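Local atomic coordinates of extracellular invertase (Aspergillus kawachii, PDB entry 5XH8), a protein that probably cleaves the terminal beta-fructofuranoside of sucrose and efficiently transfers the fructosyl unit to sugar acceptors, making fructooligosaccharides such as 1-kestose. Residues 8-13 and 567-572; 456-461 and 588-593; 462-467 and 583-588. One frame throughout, in Å; residues are numbered along the deposited sequence.

Contact 1: residues 8-13 and 567-572; sequences NVAPPN and SWYANS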
# COMPACT_ATOMS: atom_id res chain seq x y z
N ASN A 8 -56.15 6.06 -4.47
CA ASN A 8 -57.20 6.39 -5.45
C ASN A 8 -57.23 7.86 -5.81
O ASN A 8 -57.86 8.21 -6.78
CB ASN A 8 -58.58 5.97 -4.95
CG ASN A 8 -58.68 4.48 -4.75
OD1 ASN A 8 -58.38 3.69 -5.65
ND2 ASN A 8 -59.10 4.09 -3.57
N VAL A 9 -56.55 8.70 -5.03
CA VAL A 9 -56.46 10.13 -5.27
C VAL A 9 -55.17 10.43 -6.01
O VAL A 9 -54.15 9.72 -5.86
CB VAL A 9 -56.53 10.91 -3.93
CG1 VAL A 9 -56.32 12.41 -4.13
CG2 VAL A 9 -57.87 10.67 -3.27
N ALA A 10 -55.22 11.47 -6.84
CA ALA A 10 -54.09 11.88 -7.66
C ALA A 10 -52.84 12.17 -6.79
O ALA A 10 -52.98 12.62 -5.64
CB ALA A 10 -54.45 13.10 -8.49
N PRO A 11 -51.64 11.92 -7.35
CA PRO A 11 -50.40 12.19 -6.61
C PRO A 11 -50.03 13.67 -6.58
O PRO A 11 -50.31 14.37 -7.55
CB PRO A 11 -49.33 11.43 -7.42
CG PRO A 11 -49.87 11.39 -8.80
CD PRO A 11 -51.37 11.30 -8.67
N PRO A 12 -49.35 14.12 -5.51
CA PRO A 12 -48.70 15.41 -5.54
C PRO A 12 -47.38 15.33 -6.30
O PRO A 12 -47.07 14.30 -6.94
CB PRO A 12 -48.42 15.70 -4.07
CG PRO A 12 -48.11 14.34 -3.51
CD PRO A 12 -49.05 13.41 -4.24
N ASN A 13 -46.64 16.44 -6.27
CA ASN A 13 -45.20 16.39 -6.50
C ASN A 13 -44.68 15.60 -5.31
O ASN A 13 -44.73 16.07 -4.17
CB ASN A 13 -44.59 17.79 -6.53
CG ASN A 13 -43.06 17.77 -6.74
OD1 ASN A 13 -42.37 16.75 -6.58
ND2 ASN A 13 -42.53 18.91 -7.09
N SER A 567 -46.06 2.49 -10.95
CA SER A 567 -47.47 2.91 -11.04
C SER A 567 -47.94 3.43 -9.68
O SER A 567 -47.55 2.91 -8.62
CB SER A 567 -48.36 1.77 -11.56
OG SER A 567 -48.62 0.80 -10.56
N TRP A 568 -48.77 4.46 -9.73
CA TRP A 568 -49.32 5.12 -8.55
C TRP A 568 -50.67 4.57 -8.06
O TRP A 568 -50.81 4.29 -6.86
CB TRP A 568 -49.48 6.63 -8.83
CG TRP A 568 -50.09 7.34 -7.69
CD1 TRP A 568 -51.40 7.72 -7.56
CD2 TRP A 568 -49.44 7.76 -6.48
NE1 TRP A 568 -51.60 8.33 -6.36
CE2 TRP A 568 -50.42 8.36 -5.67
CE3 TRP A 568 -48.13 7.66 -6.01
CZ2 TRP A 568 -50.12 8.90 -4.41
CZ3 TRP A 568 -47.83 8.18 -4.75
CH2 TRP A 568 -48.82 8.79 -3.97
N TYR A 569 -51.66 4.48 -8.95
CA TYR A 569 -53.07 4.29 -8.57
C TYR A 569 -53.34 2.86 -8.12
O TYR A 569 -52.86 1.90 -8.73
CB TYR A 569 -54.04 4.67 -9.74
CG TYR A 569 -54.17 6.16 -9.98
CD1 TYR A 569 -54.97 6.95 -9.15
CD2 TYR A 569 -53.50 6.79 -11.03
CE1 TYR A 569 -55.09 8.33 -9.35
CE2 TYR A 569 -53.62 8.18 -11.24
CZ TYR A 569 -54.42 8.93 -10.39
OH TYR A 569 -54.54 10.28 -10.57
N ALA A 570 -54.11 2.73 -7.04
CA ALA A 570 -54.46 1.44 -6.46
C ALA A 570 -55.07 0.49 -7.51
O ALA A 570 -54.76 -0.72 -7.50
CB ALA A 570 -55.40 1.64 -5.29
N ASN A 571 -55.85 1.06 -8.43
CA ASN A 571 -56.55 0.36 -9.52
C ASN A 571 -55.72 -0.02 -10.69
O ASN A 571 -56.26 -0.58 -11.62
CB ASN A 571 -57.61 1.27 -10.16
CG ASN A 571 -58.73 1.60 -9.25
OD1 ASN A 571 -58.75 1.17 -8.09
ND2 ASN A 571 -59.67 2.39 -9.74
N SER A 572 -54.45 0.37 -10.74
CA SER A 572 -53.63 0.05 -11.91
C SER A 572 -53.10 -1.40 -11.82
O SER A 572 -51.90 -1.64 -11.68
CB SER A 572 -52.53 1.09 -12.07
OG SER A 572 -53.10 2.34 -12.46
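Trp568 reaches across to Pro11 and Val9 with its indole. From CB the side chain runs opposite the backbone N (chi1 177°), which carries the ring out of its own loop toward residues 8-13. CG comes first, 4.2 Å from Pro11 CB. Beyond it CD1 meets Pro11 CD, and the bridging carbons CD2 and CE2 lie beneath Pro11 CB, with CE2 3.7 Å from it. Pro11 CB sits over the five-membered ring, only 15° off its normal, a CH-pi contact. At the tip of the pyrrole side, NE1 donates to Val9 O over 2.9 Å in a nearly straight bond (164°). That oxygen lies close to the indole plane, so the bond fixes the ring's edge while proline covers one face; CZ2, on the benzene half, ends against Pro11 CA. The loop 567-572 carries the chain from strand 559-564 to strand 574-580, members of the two different sheets of the C-terminal beta-sandwich of family 32 enzymes, and the N-terminal arm lies along this end of the sandwich, running roughly opposite to the loop. Tyr569 opens a type I beta turn closed by the hydrogen bond from Ser572 N to Tyr569 O. The tyrosine ring stands with Trp568 CD1 over one face and Asn8 O at its edge; its OH touches Ala10 CA at 3.4 Å. At the far end Asn8 OD1 rests on Ala570 CB at 3.6 Å, while the side chains of Asn8 and Asn571 cross at about a right angle, their amide planes well tilted. Glu485 takes up the backbone N-H groups of both Trp568 and Tyr569.

Contact 2: residues 456-461 and 588-593; sequences FVLSAQ and SKVTVS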
# COMPACT_ATOMS: atom_id res chain seq x y z
N PHE A 456 -47.60 -10.34 -8.83
CA PHE A 456 -48.03 -11.49 -9.59
C PHE A 456 -46.98 -12.01 -10.54
O PHE A 456 -46.06 -11.28 -10.90
CB PHE A 456 -49.31 -11.17 -10.43
CG PHE A 456 -49.12 -10.06 -11.45
CD1 PHE A 456 -48.73 -10.35 -12.75
CD2 PHE A 456 -49.37 -8.74 -11.11
CE1 PHE A 456 -48.56 -9.34 -13.68
CE2 PHE A 456 -49.19 -7.72 -12.03
CZ PHE A 456 -48.79 -8.02 -13.32
N VAL A 457 -47.16 -13.26 -10.96
CA VAL A 457 -46.43 -13.84 -12.08
C VAL A 457 -47.42 -14.09 -13.21
O VAL A 457 -48.50 -14.61 -12.94
CB VAL A 457 -45.79 -15.21 -11.74
CG1 VAL A 457 -45.01 -15.75 -12.95
CG2 VAL A 457 -44.92 -15.12 -10.50
N LEU A 458 -47.05 -13.72 -14.43
CA LEU A 458 -47.84 -13.99 -15.63
C LEU A 458 -46.98 -14.82 -16.57
O LEU A 458 -45.88 -14.38 -16.92
CB LEU A 458 -48.22 -12.69 -16.35
CG LEU A 458 -49.08 -12.85 -17.62
CD1 LEU A 458 -49.87 -11.58 -17.89
CD2 LEU A 458 -48.29 -13.22 -18.86
N SER A 459 -47.45 -16.01 -16.96
CA SER A 459 -46.77 -16.86 -17.95
C SER A 459 -47.65 -17.07 -19.17
O SER A 459 -48.86 -17.27 -19.03
CB SER A 459 -46.45 -18.25 -17.40
OG SER A 459 -46.26 -18.21 -16.01
N ALA A 460 -47.06 -17.06 -20.36
CA ALA A 460 -47.82 -17.37 -21.56
C ALA A 460 -46.88 -17.69 -22.68
O ALA A 460 -45.71 -17.25 -22.67
CB ALA A 460 -48.68 -16.17 -21.94
N GLN A 461 -47.41 -18.42 -23.66
CA GLN A 461 -46.71 -18.72 -24.91
C GLN A 461 -47.36 -17.98 -26.06
O GLN A 461 -48.59 -17.94 -26.16
CB GLN A 461 -46.74 -20.22 -25.19
CG GLN A 461 -45.94 -21.04 -24.20
CD GLN A 461 -46.70 -21.28 -22.91
OE1 GLN A 461 -47.81 -21.82 -22.94
NE2 GLN A 461 -46.14 -20.85 -21.77
N SER A 588 -51.31 -18.80 -26.03
CA SER A 588 -51.79 -19.93 -25.25
C SER A 588 -52.64 -19.44 -24.10
O SER A 588 -52.75 -18.24 -23.83
CB SER A 588 -50.62 -20.68 -24.63
OG SER A 588 -50.13 -19.92 -23.52
N LYS A 589 -53.23 -20.41 -23.41
CA LYS A 589 -53.72 -20.24 -22.05
C LYS A 589 -52.62 -19.49 -21.23
O LYS A 589 -51.43 -19.83 -21.26
CB LYS A 589 -54.04 -21.64 -21.50
CG LYS A 589 -54.51 -21.80 -20.07
CD LYS A 589 -53.99 -23.14 -19.51
CE LYS A 589 -54.70 -23.62 -18.25
NZ LYS A 589 -55.37 -24.94 -18.44
N VAL A 590 -53.03 -18.41 -20.58
CA VAL A 590 -52.16 -17.54 -19.82
C VAL A 590 -52.39 -17.89 -18.36
O VAL A 590 -53.55 -17.97 -17.94
CB VAL A 590 -52.55 -16.07 -20.08
CG1 VAL A 590 -51.63 -15.12 -19.35
CG2 VAL A 590 -52.56 -15.79 -21.58
N THR A 591 -51.33 -18.13 -17.60
CA THR A 591 -51.46 -18.37 -16.16
C THR A 591 -51.05 -17.12 -15.36
O THR A 591 -50.04 -16.49 -15.65
CB THR A 591 -50.62 -19.58 -15.72
OG1 THR A 591 -51.01 -20.72 -16.50
CG2 THR A 591 -50.82 -19.90 -14.24
N VAL A 592 -51.86 -16.78 -14.37
CA VAL A 592 -51.59 -15.65 -13.49
C VAL A 592 -51.58 -16.22 -12.09
O VAL A 592 -52.56 -16.86 -11.69
CB VAL A 592 -52.65 -14.52 -13.58
CG1 VAL A 592 -52.36 -13.42 -12.55
CG2 VAL A 592 -52.71 -13.94 -14.99
N SER A 593 -50.48 -16.00 -11.37
CA SER A 593 -50.37 -16.39 -9.98
C SER A 593 -50.16 -15.11 -9.19
O SER A 593 -49.26 -14.32 -9.50
CB SER A 593 -49.23 -17.39 -9.80
OG SER A 593 -49.01 -17.64 -8.42
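Val457 and Ser593 exchange two backbone hydrogen bonds, Val457 N to Ser593 O at 2.8 Å and Ser593 N to Val457 O at 2.9 Å. Ser459 and Thr591 do the same two residues on, and Leu458 faces Val592 as the non-hydrogen-bonded pair between them. On the face with Leu458, Leu458 CG crosses to Val590 CG1 at 3.8 Å, and Val590 CG2 meets Ala460 CB at 3.9 Å. The pattern then changes. Gln461 O still accepts a bond from Ser588 N, but Gln461 N donates to Ser588 OG at 3.1 Å. That hydroxyl in turn donates to Lys589 O, 2.6 Å away, approaching from well above the carbonyl plane. Its torsion (chi1 76°) turns OG toward Gln461, where it also lies near OE1. Further out, Asp541 binds Gln461 NE2, Phe477 of the facing sheet covers Leu458, Ala460 and Val590, and strands 534-547 and 430-439 flank the pair, so both strands are internal to their sheet of the C-terminal beta-sandwich. The serine hydroxyl thus links an amide to a carbonyl it does not reach directly, keeping both polar groups bonded where strand 585-594 is interrupted.

Contact 3: residues 462-467 and 583-588; sequences LSFPAS and GGVAFS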
# COMPACT_ATOMS: atom_id res chain seq x y z
N LEU A 462 -46.54 -17.36 -26.91
CA LEU A 462 -47.00 -16.67 -28.09
C LEU A 462 -46.39 -17.37 -29.30
O LEU A 462 -45.15 -17.52 -29.39
CB LEU A 462 -46.60 -15.19 -28.06
CG LEU A 462 -47.43 -14.22 -27.21
CD1 LEU A 462 -47.34 -14.56 -25.73
CD2 LEU A 462 -47.00 -12.79 -27.47
N SER A 463 -47.26 -17.82 -30.22
CA SER A 463 -46.84 -18.44 -31.48
C SER A 463 -47.16 -17.52 -32.63
O SER A 463 -48.22 -16.88 -32.64
CB SER A 463 -47.53 -19.77 -31.66
OG SER A 463 -47.33 -20.57 -30.52
N PHE A 464 -46.24 -17.43 -33.57
CA PHE A 464 -46.30 -16.48 -34.67
C PHE A 464 -46.21 -17.23 -36.00
O PHE A 464 -45.47 -18.21 -36.09
CB PHE A 464 -45.15 -15.47 -34.58
CG PHE A 464 -45.14 -14.66 -33.31
CD1 PHE A 464 -45.98 -13.57 -33.17
CD2 PHE A 464 -44.30 -15.01 -32.26
CE1 PHE A 464 -45.97 -12.81 -32.00
CE2 PHE A 464 -44.29 -14.26 -31.09
CZ PHE A 464 -45.13 -13.16 -30.96
N PRO A 465 -46.95 -16.76 -37.04
CA PRO A 465 -46.90 -17.43 -38.34
C PRO A 465 -45.64 -17.05 -39.08
O PRO A 465 -45.04 -16.02 -38.75
CB PRO A 465 -48.13 -16.86 -39.05
CG PRO A 465 -48.23 -15.47 -38.53
CD PRO A 465 -47.81 -15.56 -37.08
N ALA A 466 -45.27 -17.83 -40.10
CA ALA A 466 -44.06 -17.56 -40.92
C ALA A 466 -43.95 -16.11 -41.38
O ALA A 466 -42.85 -15.56 -41.43
CB ALA A 466 -44.02 -18.49 -42.12
N SER A 467 -45.08 -15.49 -41.70
CA SER A 467 -45.10 -14.10 -42.19
C SER A 467 -44.76 -13.02 -41.14
O SER A 467 -44.54 -11.88 -41.52
CB SER A 467 -46.47 -13.77 -42.78
OG SER A 467 -47.50 -14.05 -41.86
N GLY A 583 -50.33 -8.75 -38.96
CA GLY A 583 -50.32 -10.20 -38.96
C GLY A 583 -51.15 -10.73 -37.83
O GLY A 583 -52.02 -10.03 -37.31
N GLY A 584 -50.86 -11.96 -37.43
CA GLY A 584 -51.58 -12.65 -36.38
C GLY A 584 -50.66 -13.19 -35.30
O GLY A 584 -49.46 -13.36 -35.52
N VAL A 585 -51.27 -13.47 -34.14
CA VAL A 585 -50.59 -14.05 -32.98
C VAL A 585 -51.52 -15.01 -32.32
O VAL A 585 -52.69 -14.68 -32.15
CB VAL A 585 -50.35 -13.03 -31.84
CG1 VAL A 585 -49.15 -13.44 -31.00
CG2 VAL A 585 -50.26 -11.62 -32.36
N ALA A 586 -51.01 -16.14 -31.86
CA ALA A 586 -51.80 -17.04 -31.04
C ALA A 586 -51.21 -17.08 -29.65
O ALA A 586 -50.04 -17.47 -29.47
CB ALA A 586 -51.85 -18.43 -31.66
N PHE A 587 -52.02 -16.68 -28.67
CA PHE A 587 -51.68 -16.74 -27.26
C PHE A 587 -52.17 -18.05 -26.71
O PHE A 587 -53.33 -18.37 -26.85
CB PHE A 587 -52.39 -15.62 -26.49
CG PHE A 587 -51.90 -14.25 -26.82
CD1 PHE A 587 -52.42 -13.55 -27.91
CD2 PHE A 587 -50.90 -13.64 -26.05
CE1 PHE A 587 -51.98 -12.28 -28.22
CE2 PHE A 587 -50.44 -12.37 -26.36
CZ PHE A 587 -50.98 -11.69 -27.44
N SER A 588 -51.31 -18.80 -26.03
CA SER A 588 -51.79 -19.93 -25.25
C SER A 588 -52.64 -19.44 -24.10
O SER A 588 -52.75 -18.24 -23.83
CB SER A 588 -50.62 -20.68 -24.63
OG SER A 588 -50.13 -19.92 -23.52
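Ser463 and Ala586 form an antiparallel hydrogen-bonded pair, the backbone centre of this contact. Ser463 N donates to Ala586 O at 2.9 Å and Ala586 N to Ser463 O at 3.0 Å, both almost straight. The same Ala586 O also receives a CA-H...O contact from Leu462 CA at 3.4 Å. Neighbouring strands use the outer edges: Leu462 is bonded to Leu540 of strand 534-547, and Val585 and Phe587 to Leu439 and Arg437 of strand 430-439.

The apolar contacts lie on the face that carries Leu462 and Phe587. These two side chains run side by side in the same direction, and Leu462 brings its branch point obliquely to the ring, CG 3.6 Å from Phe587 CE2. Leu462 CD1 leans on CD2 of that ring, and Leu462 CD2 reaches on past CE2 toward CZ. Phe464 and Val585 pair in similar fashion. With CG turned away from its own carbonyl carbon (chi1 -60°), the Phe464 ring comes alongside the valine and brings CE1 to 3.4 Å from Val585 CG1. Phe477 and Phe577 meet the Phe587 ring edge-to-face, as Phe493 does that of Phe464, so both aromatic rings belong to the hydrophobic interior between the two sheets of the sandwich.

A third kind of contact comes where the pairing stops. Pro465 stands opposite Gly584, and its CD lies 3.2 Å from Gly584 O. Since proline has no N-H to offer, this carbonyl meets a ring carbon where the next backbone donor would have come. The missing N-H is consistent with the pairing ending at Ser463 and Ala586, and beyond them the two segments meet through van der Waals contacts of Pro465 and the Phe464 ring.

Contacts 2 and 3 are successive parts of one antiparallel pairing, strand 455-463 against strand 585-594; their centres lie about 17 Å apart and they share Ser588. Contact 3 is nested within the chain loop closed by contact 2. Contact 1 lies at the sandwich end nearer contact 2, its centre about 26 Å from that of contact 2 and 35 Å from that of contact 3, and touches neither. Along the chain come 8-13, 456-461, 462-467, 567-572, 583-588 and 588-593. The two strand contacts thus join internal strands of one sheet of the C-terminal sandwich, whereas contact 1 brings the distant N-terminal arm onto the same domain, across 554 residues.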